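Local structure of 6-phosphogluconolactonase (Trypanosoma cruzi, 6VYE) at residues Val27-Lys30 with Lys31-Ile35; Ser61-His64 with Glu65-His69; Leu68-Leu71 with Lys72-Ala76; Asp136-Glu139 with Lys140-Ala143; Thr242-Pro245 with Val246-Leu250. The protein probably catalyses the hydrolysis of 6-phosphogluconolactone to 6-phosphogluconate, the second step of the pentose phosphate pathway. One frame throughout, in Å; residues are numbered along the deposited sequence.

Contact 1: residues Val27-Lys30 with Lys31-Ile35; sequences VACK and KIVEI
Lys-30 and Glu-34, one helical turn apart on the outer side of helix 24-38, lie with their chains at a slant to each other. Lys-30 is extended, its CG anti to the backbone N (chi1 -178°), while Glu-34 turns its CG to the side of its own N and reaches back along the helix. The meeting is therefore between carboxylate and methylene groups: OE2 of Glu-34 lies 3.6 Å from CE of Lys-30, whereas NZ of Lys-30 stays 4.6 Å from that oxygen. On a second side, Val-33 sets CG2 4.4 Å from SG of Cys-29; both touch the ring of His-67, and Cys-29 also packs on Leu-59, Leu-62 and Leu-63 of helix 54-66. On a third, Ile-32 lays CD1 against the carbonyl of Ala-28, 3.6 Å from its O, and this side faces strand 219-224. Four backbone i to i+4 bonds hold these spacings, among them Ile-32 N to Ala-28 O at 2.9 Å with an N-H...O angle of 170°. The chemistry is that of an amphipathic helix whose apolar groups touch strands 219-224 and 256-262 and helix 54-66. With NZ of Lys-30 standing off the carboxylate, the Lys-30/Glu-34 pair probably adds a modest attraction and not a salt bridge.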
loop_
_atom_site.group_PDB
_atom_site.type_symbol
_atom_site.label_atom_id
_atom_site.label_comp_id
_atom_site.label_asym_id
_atom_site.label_seq_id
_atom_site.Cartn_x
_atom_site.Cartn_y
_atom_site.Cartn_z
ATOM N N VAL A 27 -13.471 5.873 -7.790
ATOM C CA VAL A 27 -12.769 7.095 -7.290
ATOM C C VAL A 27 -11.253 6.854 -7.211
ATOM O O VAL A 27 -10.508 7.773 -7.517
ATOM C CB VAL A 27 -13.344 7.556 -5.937
ATOM C CG1 VAL A 27 -12.567 8.738 -5.387
ATOM C CG2 VAL A 27 -14.828 7.905 -6.061
ATOM N N ALA A 28 -10.806 5.668 -6.822
ATOM C CA ALA A 28 -9.377 5.348 -6.654
ATOM C C ALA A 28 -8.711 5.342 -8.028
ATOM O O ALA A 28 -7.647 5.954 -8.204
ATOM C CB ALA A 28 -9.210 4.021 -5.964
ATOM N N CYS A 29 -9.360 4.698 -8.984
ATOM C CA CYS A 29 -8.956 4.666 -10.400
ATOM C C CYS A 29 -8.824 6.090 -10.957
ATOM O O CYS A 29 -7.769 6.396 -11.583
ATOM C CB CYS A 29 -9.977 3.860 -11.188
ATOM S SG CYS A 29 -9.470 3.647 -12.909
ATOM N N LYS A 30 -9.787 6.966 -10.681
ATOM C CA LYS A 30 -9.791 8.365 -11.193
ATOM C C LYS A 30 -8.571 9.096 -10.612
ATOM O O LYS A 30 -7.838 9.779 -11.369
ATOM C CB LYS A 30 -11.085 9.095 -10.811
ATOM C CG LYS A 30 -11.210 10.525 -11.327
ATOM C CD LYS A 30 -12.577 11.150 -11.114
ATOM C CE LYS A 30 -12.718 12.522 -11.749
ATOM N NZ LYS A 30 -14.016 13.172 -11.427
ATOM N N LYS A 31 -8.364 8.954 -9.303
ATOM C CA LYS A 31 -7.220 9.578 -8.593
ATOM C C LYS A 31 -5.908 9.094 -9.240
ATOM O O LYS A 31 -5.076 9.949 -9.539
ATOM C CB LYS A 31 -7.270 9.263 -7.093
ATOM C CG LYS A 31 -6.225 10.003 -6.263
ATOM C CD LYS A 31 -6.163 11.480 -6.596
ATOM C CE LYS A 31 -5.901 12.373 -5.415
ATOM N NZ LYS A 31 -5.933 13.791 -5.837
ATOM N N ILE A 32 -5.713 7.774 -9.379
ATOM C CA ILE A 32 -4.457 7.224 -9.968
ATOM C C ILE A 32 -4.228 7.798 -11.371
ATOM O O ILE A 32 -3.118 8.296 -11.640
ATOM C CB ILE A 32 -4.429 5.682 -9.948
ATOM C CG1 ILE A 32 -4.306 5.135 -8.528
ATOM C CG2 ILE A 32 -3.313 5.144 -10.836
ATOM C CD1 ILE A 32 -4.855 3.730 -8.384
ATOM N N VAL A 33 -5.242 7.799 -12.214
ATOM C CA VAL A 33 -5.150 8.317 -13.612
ATOM C C VAL A 33 -4.830 9.811 -13.579
ATOM O O VAL A 33 -3.959 10.203 -14.336
ATOM C CB VAL A 33 -6.402 7.985 -14.440
ATOM C CG1 VAL A 33 -6.430 8.704 -15.788
ATOM C CG2 VAL A 33 -6.516 6.484 -14.647
ATOM N N GLU A 34 -5.467 10.591 -12.717
ATOM C CA GLU A 34 -5.177 12.035 -12.542
ATOM C C GLU A 34 -3.701 12.234 -12.191
ATOM O O GLU A 34 -3.095 13.181 -12.739
ATOM C CB GLU A 34 -5.994 12.640 -11.393
ATOM C CG GLU A 34 -7.338 13.181 -11.818
ATOM C CD GLU A 34 -8.305 13.479 -10.681
ATOM O OE1 GLU A 34 -7.899 13.386 -9.471
ATOM O OE2 GLU A 34 -9.471 13.764 -11.002
ATOM N N ILE A 35 -3.151 11.410 -11.277
ATOM C CA ILE A 35 -1.737 11.548 -10.844
ATOM C C ILE A 35 -0.860 11.222 -12.066
ATOM O O ILE A 35 0.127 11.898 -12.278
ATOM C CB ILE A 35 -1.437 10.636 -9.625
ATOM C CG1 ILE A 35 -2.197 11.107 -8.380
ATOM C CG2 ILE A 35 0.060 10.535 -9.385
ATOM C CD1 ILE A 35 -2.190 10.095 -7.271
#

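Contact 2: residues Ser61-His64 with Glu65-His69; sequences SLLH and EEHLH
Leu-63 and His-67 mark the end of helix 54-66: His-67 N donates to Leu-63 O at 2.7 Å, but its N-H...O angle is only 136° and the donor stands above the carbonyl plane, as the chain leaves helical torsions at His-67. One residue earlier the bond from Glu-66 N to Leu-62 O, 2.9 Å, runs nearly along the C=O axis. Among the side chains, His-64 has two neighbours. Its CG is anti to the backbone N (chi1 -176°), which carries the ring out beside Leu-68; the two side chains point the same way, with NE2 of His-64 3.9 Å from CD2 of Leu-68. Glu-65, folded back at chi2, brings OE2 to the ring edge for a weak bond from ND1 of His-64, 3.4 Å, the carboxylate plane standing 83° from the ring, though the position of this carboxylate is somewhat doubtful. NE2 is hydrogen-bonded with Asp-106, the stronger partner, which probably limits the rotation of the ring; the bond at ND1 adds little. CD1 of Leu-62 sits over the flat face of the Glu-66 carboxylate, 3.4 Å from its CD. His-67 turns its ring toward Cys-29 and Val-33 of helix 24-38. The arrangement is that of a break between consecutive helices, where His-67 both leaves helix 54-66 and takes the N-cap position of helix 68-73.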
loop_
_atom_site.group_PDB
_atom_site.type_symbol
_atom_site.label_atom_id
_atom_site.label_comp_id
_atom_site.label_asym_id
_atom_site.label_seq_id
_atom_site.Cartn_x
_atom_site.Cartn_y
_atom_site.Cartn_z
ATOM N N SER A 61 -9.007 -4.419 -11.861
ATOM C CA SER A 61 -9.871 -4.904 -12.966
ATOM C C SER A 61 -10.421 -3.695 -13.715
ATOM O O SER A 61 -10.521 -3.758 -14.935
ATOM C CB SER A 61 -11.000 -5.763 -12.476
ATOM O OG SER A 61 -10.473 -6.743 -11.605
ATOM N N LEU A 62 -10.796 -2.657 -12.988
ATOM C CA LEU A 62 -11.251 -1.389 -13.593
ATOM C C LEU A 62 -10.127 -0.788 -14.457
ATOM O O LEU A 62 -10.426 -0.469 -15.612
ATOM C CB LEU A 62 -11.718 -0.470 -12.465
ATOM C CG LEU A 62 -12.348 0.853 -12.881
ATOM C CD1 LEU A 62 -13.414 0.667 -13.973
ATOM C CD2 LEU A 62 -12.946 1.528 -11.660
ATOM N N LEU A 63 -8.881 -0.698 -13.957
ATOM C CA LEU A 63 -7.709 -0.177 -14.717
ATOM C C LEU A 63 -7.530 -1.001 -15.997
ATOM O O LEU A 63 -7.223 -0.403 -17.063
ATOM C CB LEU A 63 -6.437 -0.215 -13.850
ATOM C CG LEU A 63 -6.365 0.832 -12.740
ATOM C CD1 LEU A 63 -5.276 0.524 -11.719
ATOM C CD2 LEU A 63 -6.149 2.212 -13.308
ATOM N N HIS A 64 -7.702 -2.325 -15.893
ATOM C CA HIS A 64 -7.497 -3.284 -17.002
ATOM C C HIS A 64 -8.563 -3.069 -18.080
ATOM O O HIS A 64 -8.205 -3.091 -19.257
ATOM C CB HIS A 64 -7.542 -4.736 -16.512
ATOM C CG HIS A 64 -7.241 -5.712 -17.596
ATOM N ND1 HIS A 64 -8.228 -6.386 -18.290
ATOM C CD2 HIS A 64 -6.063 -6.104 -18.132
ATOM C CE1 HIS A 64 -7.663 -7.171 -19.195
ATOM N NE2 HIS A 64 -6.341 -7.012 -19.126
ATOM N N GLU A 65 -9.818 -2.871 -17.689
ATOM C CA GLU A 65 -10.953 -2.721 -18.632
ATOM C C GLU A 65 -10.926 -1.314 -19.255
ATOM O O GLU A 65 -11.282 -1.200 -20.426
ATOM C CB GLU A 65 -12.322 -2.953 -17.972
ATOM C CG GLU A 65 -12.458 -4.167 -17.048
ATOM C CD GLU A 65 -11.830 -5.508 -17.431
ATOM O OE1 GLU A 65 -11.648 -6.363 -16.489
ATOM O OE2 GLU A 65 -11.518 -5.716 -18.648
ATOM N N GLU A 66 -10.545 -0.268 -18.521
ATOM C CA GLU A 66 -10.741 1.124 -19.003
ATOM C C GLU A 66 -9.431 1.850 -19.317
ATOM O O GLU A 66 -9.512 2.883 -19.974
ATOM C CB GLU A 66 -11.555 1.911 -17.988
ATOM C CG GLU A 66 -13.004 1.458 -18.004
ATOM C CD GLU A 66 -13.911 2.166 -17.037
ATOM O OE1 GLU A 66 -15.089 1.745 -16.939
ATOM O OE2 GLU A 66 -13.433 3.135 -16.399
ATOM N N HIS A 67 -8.277 1.371 -18.854
ATOM C CA HIS A 67 -7.009 2.141 -18.972
ATOM C C HIS A 67 -5.858 1.259 -19.471
ATOM O O HIS A 67 -4.693 1.616 -19.250
ATOM C CB HIS A 67 -6.733 2.889 -17.682
ATOM C CG HIS A 67 -7.778 3.904 -17.369
ATOM N ND1 HIS A 67 -7.911 5.081 -18.071
ATOM C CD2 HIS A 67 -8.756 3.924 -16.434
ATOM C CE1 HIS A 67 -8.917 5.776 -17.586
ATOM N NE2 HIS A 67 -9.429 5.108 -16.569
ATOM N N LEU A 68 -6.151 0.187 -20.189
ATOM C CA LEU A 68 -5.064 -0.736 -20.600
ATOM C C LEU A 68 -4.088 -0.028 -21.543
ATOM O O LEU A 68 -2.877 -0.317 -21.492
ATOM C CB LEU A 68 -5.617 -1.986 -21.276
ATOM C CG LEU A 68 -4.599 -3.116 -21.427
ATOM C CD1 LEU A 68 -3.820 -3.345 -20.130
ATOM C CD2 LEU A 68 -5.311 -4.397 -21.837
ATOM N N HIS A 69 -4.591 0.814 -22.438
ATOM C CA HIS A 69 -3.749 1.534 -23.412
ATOM C C HIS A 69 -2.720 2.398 -22.663
ATOM O O HIS A 69 -1.551 2.447 -23.072
ATOM C CB HIS A 69 -4.617 2.362 -24.372
ATOM C CG HIS A 69 -3.770 2.953 -25.439
ATOM N ND1 HIS A 69 -3.229 4.235 -25.329
ATOM C CD2 HIS A 69 -3.282 2.418 -26.575
ATOM C CE1 HIS A 69 -2.493 4.462 -26.410
ATOM N NE2 HIS A 69 -2.493 3.367 -27.169
#

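Contact 3: residues Leu68-Leu71 with Lys72-Ala76; sequences LHLL and KEERA
His-69 meets two glutamates of the following turn, one over a face and one at the edge of its ring. The backbone sets CB of Glu-73 over the imidazole, where it makes a CH-pi contact 3.9 Å from the ring centroid of His-69, offset toward the rim. The bend at chi2 (65°) then carries the Glu-73 carboxylate past the CD2 side, toward CA of His-69, its plane turned 24° from the ring. The extended chain of Glu-74 takes its carboxylate to the edge instead, accepting a weak, bent bond on OE2 from ND1 of His-69 at 3.3 Å, with an N-H...O angle of 123°. The other oxygen of Glu-74, OE1, is in a salt bridge with Arg-41, a firmer hold than the histidine gives. The backbone explains why residues five apart can meet: Glu-74 N bonds His-69 O at 3.0 Å, a wider pi-type turn near the close of helix 68-73. Arg-75 then leaves helical torsions with positive phi, and Ala-76 N reaches back to Leu-70 O at 3.3 Å, turning the chain into strand 77-85. At this turn Leu-70 puts CD1 3.8 Å from CB of Ala-76. Leu-70 and Ala-76 also meet Ile-36 of helix 24-38, while Leu-71 packs on Leu-77 and Phe-79 of the strand.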
loop_
_atom_site.group_PDB
_atom_site.type_symbol
_atom_site.label_atom_id
_atom_site.label_comp_id
_atom_site.label_asym_id
_atom_site.label_seq_id
_atom_site.Cartn_x
_atom_site.Cartn_y
_atom_site.Cartn_z
ATOM N N LEU A 68 -6.151 0.187 -20.189
ATOM C CA LEU A 68 -5.064 -0.736 -20.600
ATOM C C LEU A 68 -4.088 -0.028 -21.543
ATOM O O LEU A 68 -2.877 -0.317 -21.492
ATOM C CB LEU A 68 -5.617 -1.986 -21.276
ATOM C CG LEU A 68 -4.599 -3.116 -21.427
ATOM C CD1 LEU A 68 -3.820 -3.345 -20.130
ATOM C CD2 LEU A 68 -5.311 -4.397 -21.837
ATOM N N HIS A 69 -4.591 0.814 -22.438
ATOM C CA HIS A 69 -3.749 1.534 -23.412
ATOM C C HIS A 69 -2.720 2.398 -22.663
ATOM O O HIS A 69 -1.551 2.447 -23.072
ATOM C CB HIS A 69 -4.617 2.362 -24.372
ATOM C CG HIS A 69 -3.770 2.953 -25.439
ATOM N ND1 HIS A 69 -3.229 4.235 -25.329
ATOM C CD2 HIS A 69 -3.282 2.418 -26.575
ATOM C CE1 HIS A 69 -2.493 4.462 -26.410
ATOM N NE2 HIS A 69 -2.493 3.367 -27.169
ATOM N N LEU A 70 -3.165 3.058 -21.602
ATOM C CA LEU A 70 -2.343 3.971 -20.799
ATOM C C LEU A 70 -1.241 3.155 -20.121
ATOM O O LEU A 70 -0.121 3.655 -20.070
ATOM C CB LEU A 70 -3.242 4.682 -19.792
ATOM C CG LEU A 70 -2.544 5.603 -18.806
ATOM C CD1 LEU A 70 -1.772 6.684 -19.531
ATOM C CD2 LEU A 70 -3.549 6.236 -17.865
ATOM N N LEU A 71 -1.555 1.947 -19.643
ATOM C CA LEU A 71 -0.646 1.131 -18.778
ATOM C C LEU A 71 0.253 0.217 -19.618
ATOM O O LEU A 71 1.461 0.052 -19.270
ATOM C CB LEU A 71 -1.495 0.340 -17.778
ATOM C CG LEU A 71 -2.356 1.203 -16.853
ATOM C CD1 LEU A 71 -3.137 0.346 -15.883
ATOM C CD2 LEU A 71 -1.540 2.261 -16.125
ATOM N N LYS A 72 -0.285 -0.379 -20.674
ATOM C CA LYS A 72 0.444 -1.364 -21.513
ATOM C C LYS A 72 1.221 -0.635 -22.617
ATOM O O LYS A 72 2.446 -0.754 -22.624
ATOM C CB LYS A 72 -0.526 -2.417 -22.051
ATOM C CG LYS A 72 -0.015 -3.314 -23.173
ATOM C CD LYS A 72 -1.111 -4.275 -23.596
ATOM C CE LYS A 72 -0.617 -5.660 -23.923
ATOM N NZ LYS A 72 0.093 -5.702 -25.213
ATOM N N GLU A 73 0.542 0.074 -23.521
ATOM C CA GLU A 73 1.171 0.772 -24.679
ATOM C C GLU A 73 1.975 1.985 -24.204
ATOM O O GLU A 73 3.042 2.217 -24.786
ATOM C CB GLU A 73 0.152 1.281 -25.700
ATOM C CG GLU A 73 -0.199 0.244 -26.758
ATOM C CD GLU A 73 -0.897 -0.972 -26.187
ATOM O OE1 GLU A 73 -1.762 -0.793 -25.303
ATOM O OE2 GLU A 73 -0.512 -2.095 -26.556
ATOM N N GLU A 74 1.450 2.773 -23.256
ATOM C CA GLU A 74 2.056 4.079 -22.882
ATOM C C GLU A 74 2.966 3.890 -21.653
ATOM O O GLU A 74 3.662 4.869 -21.298
ATOM C CB GLU A 74 1.012 5.180 -22.687
ATOM C CG GLU A 74 0.285 5.603 -23.951
ATOM C CD GLU A 74 -0.494 6.904 -23.765
ATOM O OE1 GLU A 74 0.116 7.917 -23.301
ATOM O OE2 GLU A 74 -1.730 6.910 -24.018
ATOM N N ARG A 75 3.009 2.683 -21.070
ATOM C CA ARG A 75 3.959 2.323 -19.984
ATOM C C ARG A 75 3.889 3.371 -18.859
ATOM O O ARG A 75 4.963 3.872 -18.447
ATOM C CB ARG A 75 5.369 2.229 -20.587
ATOM C CG ARG A 75 5.489 1.205 -21.710
ATOM C CD ARG A 75 6.807 1.194 -22.457
ATOM N NE ARG A 75 7.939 1.282 -21.538
ATOM C CZ ARG A 75 8.474 0.268 -20.876
ATOM N NH1 ARG A 75 8.026 -0.957 -21.036
ATOM N NH2 ARG A 75 9.503 0.470 -20.076
ATOM N N ALA A 76 2.697 3.741 -18.393
ATOM C CA ALA A 76 2.509 4.829 -17.411
ATOM C C ALA A 76 2.943 4.437 -15.989
ATOM O O ALA A 76 3.334 5.369 -15.241
ATOM C CB ALA A 76 1.090 5.287 -17.429
#

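Contact 4: residues Asp136-Glu139 with Lys140-Ala143; sequences DAYE and KKIA
Tyr-138 and Ile-142 make an aromatic-aliphatic i to i+4 contact on the inward side of helix 128-146, where both side chains also touch Phe-80 of strand 77-85. The tyrosine CG stands anti to its backbone N (chi1 -159°), whereas Ile-142 directs CG1 beside its own N, back along the helix. The two side chains meet aslant, with CD1 of Ile-142 3.8 Å from CD2 of Tyr-138. CG1 of the isoleucine lies over one ring face, 4.2 Å above the plane and displaced toward the rim. The far end of the ring is polar and held twice: the hydroxyl of Tyr-138 is hydrogen-bonded with Val-113 O and with Phe-81 N, so the side chain ties the helix to the backbone of strand 77-85 at Phe-81 and to the loop at Val-113. This is a helix laid on the mixed sheet of an alpha/beta fold, and its regularity shows in the backbone: Ile-142 N meets Tyr-138 O at 2.9 Å with an N-H...O angle of 168°, and Ala-143 N meets Glu-139 O at 2.9 Å. Another side of the helix is charged. Lys-140 runs back over the carbonyl of Asp-136, its CG 3.3 Å from that O, yet its NZ stays 5.4 Å from OD2 of Asp-136, too far for a salt bridge. Glu-139 has its partners beyond the helix: OE2 takes a salt bridge from Arg-189 and a bond from Ala-190 N, while OE1 accepts Val-191 N, gripping the chain at the start of strand 191-194.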
loop_
_atom_site.group_PDB
_atom_site.type_symbol
_atom_site.label_atom_id
_atom_site.label_comp_id
_atom_site.label_asym_id
_atom_site.label_seq_id
_atom_site.Cartn_x
_atom_site.Cartn_y
_atom_site.Cartn_z
ATOM N N ASP A 136 15.110 -7.779 2.328
ATOM C CA ASP A 136 16.410 -7.192 1.913
ATOM C C ASP A 136 16.544 -7.311 0.388
ATOM O O ASP A 136 17.070 -6.368 -0.238
ATOM C CB ASP A 136 17.602 -7.840 2.615
ATOM C CG ASP A 136 17.644 -7.670 4.130
ATOM O OD1 ASP A 136 16.891 -6.818 4.674
ATOM O OD2 ASP A 136 18.453 -8.395 4.780
ATOM N N ALA A 137 16.125 -8.435 -0.187
ATOM C CA ALA A 137 16.212 -8.669 -1.648
ATOM C C ALA A 137 15.267 -7.682 -2.358
ATOM O O ALA A 137 15.714 -7.073 -3.342
ATOM C CB ALA A 137 15.896 -10.103 -1.984
ATOM N N TYR A 138 14.057 -7.454 -1.823
ATOM C CA TYR A 138 13.087 -6.520 -2.440
ATOM C C TYR A 138 13.593 -5.090 -2.290
ATOM O O TYR A 138 13.511 -4.325 -3.261
ATOM C CB TYR A 138 11.685 -6.728 -1.878
ATOM C CG TYR A 138 10.590 -6.212 -2.766
ATOM C CD1 TYR A 138 10.491 -6.637 -4.074
ATOM C CD2 TYR A 138 9.615 -5.361 -2.285
ATOM C CE1 TYR A 138 9.471 -6.198 -4.901
ATOM C CE2 TYR A 138 8.584 -4.913 -3.098
ATOM C CZ TYR A 138 8.521 -5.323 -4.412
ATOM O OH TYR A 138 7.527 -4.895 -5.244
ATOM N N GLU A 139 14.134 -4.725 -1.136
ATOM C CA GLU A 139 14.770 -3.389 -0.947
ATOM C C GLU A 139 15.815 -3.126 -2.052
ATOM O O GLU A 139 15.799 -2.003 -2.647
ATOM C CB GLU A 139 15.389 -3.261 0.444
ATOM C CG GLU A 139 15.746 -1.828 0.805
ATOM C CD GLU A 139 15.658 -1.459 2.291
ATOM O OE1 GLU A 139 15.026 -2.203 3.096
ATOM O OE2 GLU A 139 16.190 -0.395 2.650
ATOM N N LYS A 140 16.686 -4.098 -2.348
ATOM C CA LYS A 140 17.768 -3.915 -3.357
ATOM C C LYS A 140 17.120 -3.726 -4.739
ATOM O O LYS A 140 17.561 -2.866 -5.495
ATOM C CB LYS A 140 18.748 -5.091 -3.354
ATOM C CG LYS A 140 19.551 -5.288 -2.069
ATOM C CD LYS A 140 20.152 -6.718 -1.982
ATOM C CE LYS A 140 20.349 -7.260 -0.569
ATOM N NZ LYS A 140 19.869 -8.665 -0.425
ATOM N N LYS A 141 16.063 -4.474 -5.029
ATOM C CA LYS A 141 15.348 -4.409 -6.321
ATOM C C LYS A 141 14.756 -2.999 -6.471
ATOM O O LYS A 141 15.003 -2.366 -7.489
ATOM C CB LYS A 141 14.317 -5.542 -6.355
ATOM C CG LYS A 141 13.829 -5.931 -7.740
ATOM C CD LYS A 141 12.778 -7.014 -7.745
ATOM C CE LYS A 141 13.324 -8.417 -7.805
ATOM N NZ LYS A 141 12.252 -9.383 -7.467
ATOM N N ILE A 142 14.050 -2.499 -5.449
ATOM C CA ILE A 142 13.405 -1.157 -5.477
ATOM C C ILE A 142 14.498 -0.096 -5.676
ATOM O O ILE A 142 14.256 0.849 -6.439
ATOM C CB ILE A 142 12.577 -0.877 -4.205
ATOM C CG1 ILE A 142 11.422 -1.864 -4.009
ATOM C CG2 ILE A 142 12.079 0.569 -4.232
ATOM C CD1 ILE A 142 10.717 -1.736 -2.655
ATOM N N ALA A 143 15.627 -0.204 -4.961
ATOM C CA ALA A 143 16.742 0.781 -5.001
ATOM C C ALA A 143 17.304 0.839 -6.430
ATOM O O ALA A 143 17.503 1.954 -6.956
ATOM C CB ALA A 143 17.801 0.429 -3.975
#

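Contact 5: residues Thr242-Pro245 with Val246-Leu250; sequences TEVP and VSRFL
Arg-248 leaves the backbone with CG anti to N (chi1 -175°) and then bends at chi2 (71°), which lays its methylene chain beside Val-244. Val-244 presents both methyls to it: CG1 lies 3.5 Å from CD of Arg-248, and CG2 sits beside the root of the same chain, 3.9 Å from CB of Arg-248. The two side chains slant across one another, and CG1 continues along the arginine to 3.8 Å from its NE, so the valine packs on the aliphatic part and the start of the guanidinium. The polar end is held by backbone oxygens outside the contact: NH1 of Arg-248 donates to Ala-238 O and Gly-235 O, and NH2 to Asp-239 O, so the side chain gathers the carbonyls at the end of helix 230-237. Between valine and arginine the chain enters a 3-10 helical segment that begins at Val-246, within the loop that leads from this helix to strand 256-262. At its start an i to i+3 bond joins Arg-248 N to Pro-245 O at 3.1 Å; the N-H...O angle is 159°, but the donor lies above the carbonyl plane, off the lone pairs. Pro-245 meets the segment on another side, with CG 3.8 Å from OG of Ser-247. That hydroxyl is bonded with Gly-172 O, and both Pro-245 and Ser-247 rest on Ile-236 of helix 230-237.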
loop_
_atom_site.group_PDB
_atom_site.type_symbol
_atom_site.label_atom_id
_atom_site.label_comp_id
_atom_site.label_asym_id
_atom_site.label_seq_id
_atom_site.Cartn_x
_atom_site.Cartn_y
_atom_site.Cartn_z
ATOM N N THR A 242 -7.015 9.038 23.018
ATOM C CA THR A 242 -6.173 8.387 24.050
ATOM C C THR A 242 -5.452 7.202 23.401
ATOM O O THR A 242 -4.241 7.052 23.619
ATOM C CB THR A 242 -7.024 7.989 25.266
ATOM O OG1 THR A 242 -7.333 9.239 25.880
ATOM C CG2 THR A 242 -6.310 7.066 26.236
ATOM N N GLU A 243 -6.201 6.386 22.662
ATOM C CA GLU A 243 -5.715 5.132 22.028
ATOM C C GLU A 243 -5.663 5.325 20.505
ATOM O O GLU A 243 -6.543 5.988 19.970
ATOM C CB GLU A 243 -6.654 3.982 22.400
ATOM C CG GLU A 243 -6.761 3.720 23.903
ATOM C CD GLU A 243 -5.611 2.919 24.500
ATOM O OE1 GLU A 243 -5.535 2.829 25.729
ATOM O OE2 GLU A 243 -4.788 2.407 23.721
ATOM N N VAL A 244 -4.681 4.749 19.830
ATOM C CA VAL A 244 -4.524 4.891 18.355
ATOM C C VAL A 244 -4.182 3.534 17.753
ATOM O O VAL A 244 -3.496 2.721 18.362
ATOM C CB VAL A 244 -3.459 5.933 17.929
ATOM C CG1 VAL A 244 -3.831 7.318 18.425
ATOM C CG2 VAL A 244 -2.037 5.536 18.329
ATOM N N PRO A 245 -4.570 3.325 16.481
ATOM C CA PRO A 245 -4.124 2.161 15.718
ATOM C C PRO A 245 -2.709 2.448 15.185
ATOM O O PRO A 245 -2.297 3.596 15.206
ATOM C CB PRO A 245 -5.165 2.081 14.585
ATOM C CG PRO A 245 -5.517 3.550 14.335
ATOM C CD PRO A 245 -5.402 4.237 15.688
ATOM N N VAL A 246 -2.026 1.410 14.709
ATOM C CA VAL A 246 -0.629 1.446 14.196
ATOM C C VAL A 246 -0.548 2.365 12.979
ATOM O O VAL A 246 0.494 2.953 12.819
ATOM C CB VAL A 246 -0.100 0.029 13.914
ATOM C CG1 VAL A 246 -0.772 -0.619 12.702
ATOM C CG2 VAL A 246 1.430 0.014 13.810
ATOM N N SER A 247 -1.619 2.522 12.207
ATOM C CA SER A 247 -1.718 3.418 11.022
ATOM C C SER A 247 -1.821 4.922 11.396
ATOM O O SER A 247 -1.911 5.775 10.479
ATOM C CB SER A 247 -2.851 2.947 10.151
ATOM O OG SER A 247 -4.085 3.078 10.870
ATOM N N ARG A 248 -1.792 5.263 12.684
ATOM C CA ARG A 248 -1.557 6.636 13.224
ATOM C C ARG A 248 -0.422 7.362 12.491
ATOM O O ARG A 248 -0.580 8.581 12.248
ATOM C CB ARG A 248 -1.199 6.572 14.713
ATOM C CG ARG A 248 -1.063 7.941 15.364
ATOM C CD ARG A 248 -2.389 8.650 15.540
ATOM N NE ARG A 248 -2.198 9.955 16.191
ATOM C CZ ARG A 248 -3.146 10.861 16.376
ATOM N NH1 ARG A 248 -4.398 10.593 16.056
ATOM N NH2 ARG A 248 -2.851 12.012 16.926
ATOM N N PHE A 249 0.616 6.656 12.040
ATOM C CA PHE A 249 1.822 7.243 11.390
ATOM C C PHE A 249 1.424 7.978 10.098
ATOM O O PHE A 249 2.133 8.888 9.746
ATOM C CB PHE A 249 2.912 6.193 11.148
ATOM C CG PHE A 249 2.628 5.225 10.028
ATOM C CD1 PHE A 249 2.868 5.576 8.705
ATOM C CD2 PHE A 249 2.118 3.970 10.287
ATOM C CE1 PHE A 249 2.591 4.692 7.673
ATOM C CE2 PHE A 249 1.865 3.074 9.256
ATOM C CZ PHE A 249 2.080 3.453 7.951
ATOM N N LEU A 250 0.340 7.597 9.409
ATOM C CA LEU A 250 -0.079 8.259 8.137
ATOM C C LEU A 250 -0.235 9.774 8.344
ATOM O O LEU A 250 -0.192 10.510 7.337
ATOM C CB LEU A 250 -1.386 7.645 7.637
ATOM C CG LEU A 250 -1.310 6.180 7.186
ATOM C CD1 LEU A 250 -2.684 5.651 6.883
ATOM C CD2 LEU A 250 -0.405 5.998 5.959
#

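In the fold
All five contacts are local, and they follow the chain in order, contact 3 beginning on the stretch where contact 2 ends. Contacts 1, 2 and 3 form a cluster: the centres of contacts 1 and 2 are about 12 Å apart, those of 2 and 3 about 9 Å. Contacts 2 and 3 share Leu-68 and His-69 on helix 68-73, and helix 24-38 meets helix 54-66 where Cys-29 SG lies 3.6 Å from Leu-63 CD2. Contact 4, on helix 128-146, is about 25 Å from contact 3 between centres. Contact 5 precedes strand 256-262, about 37 Å from contact 3 between centres and across the chain's centre. Contacts 1 to 3 thus form one packed patch, while contacts 4 and 5 lie in other parts of the same alpha/beta fold.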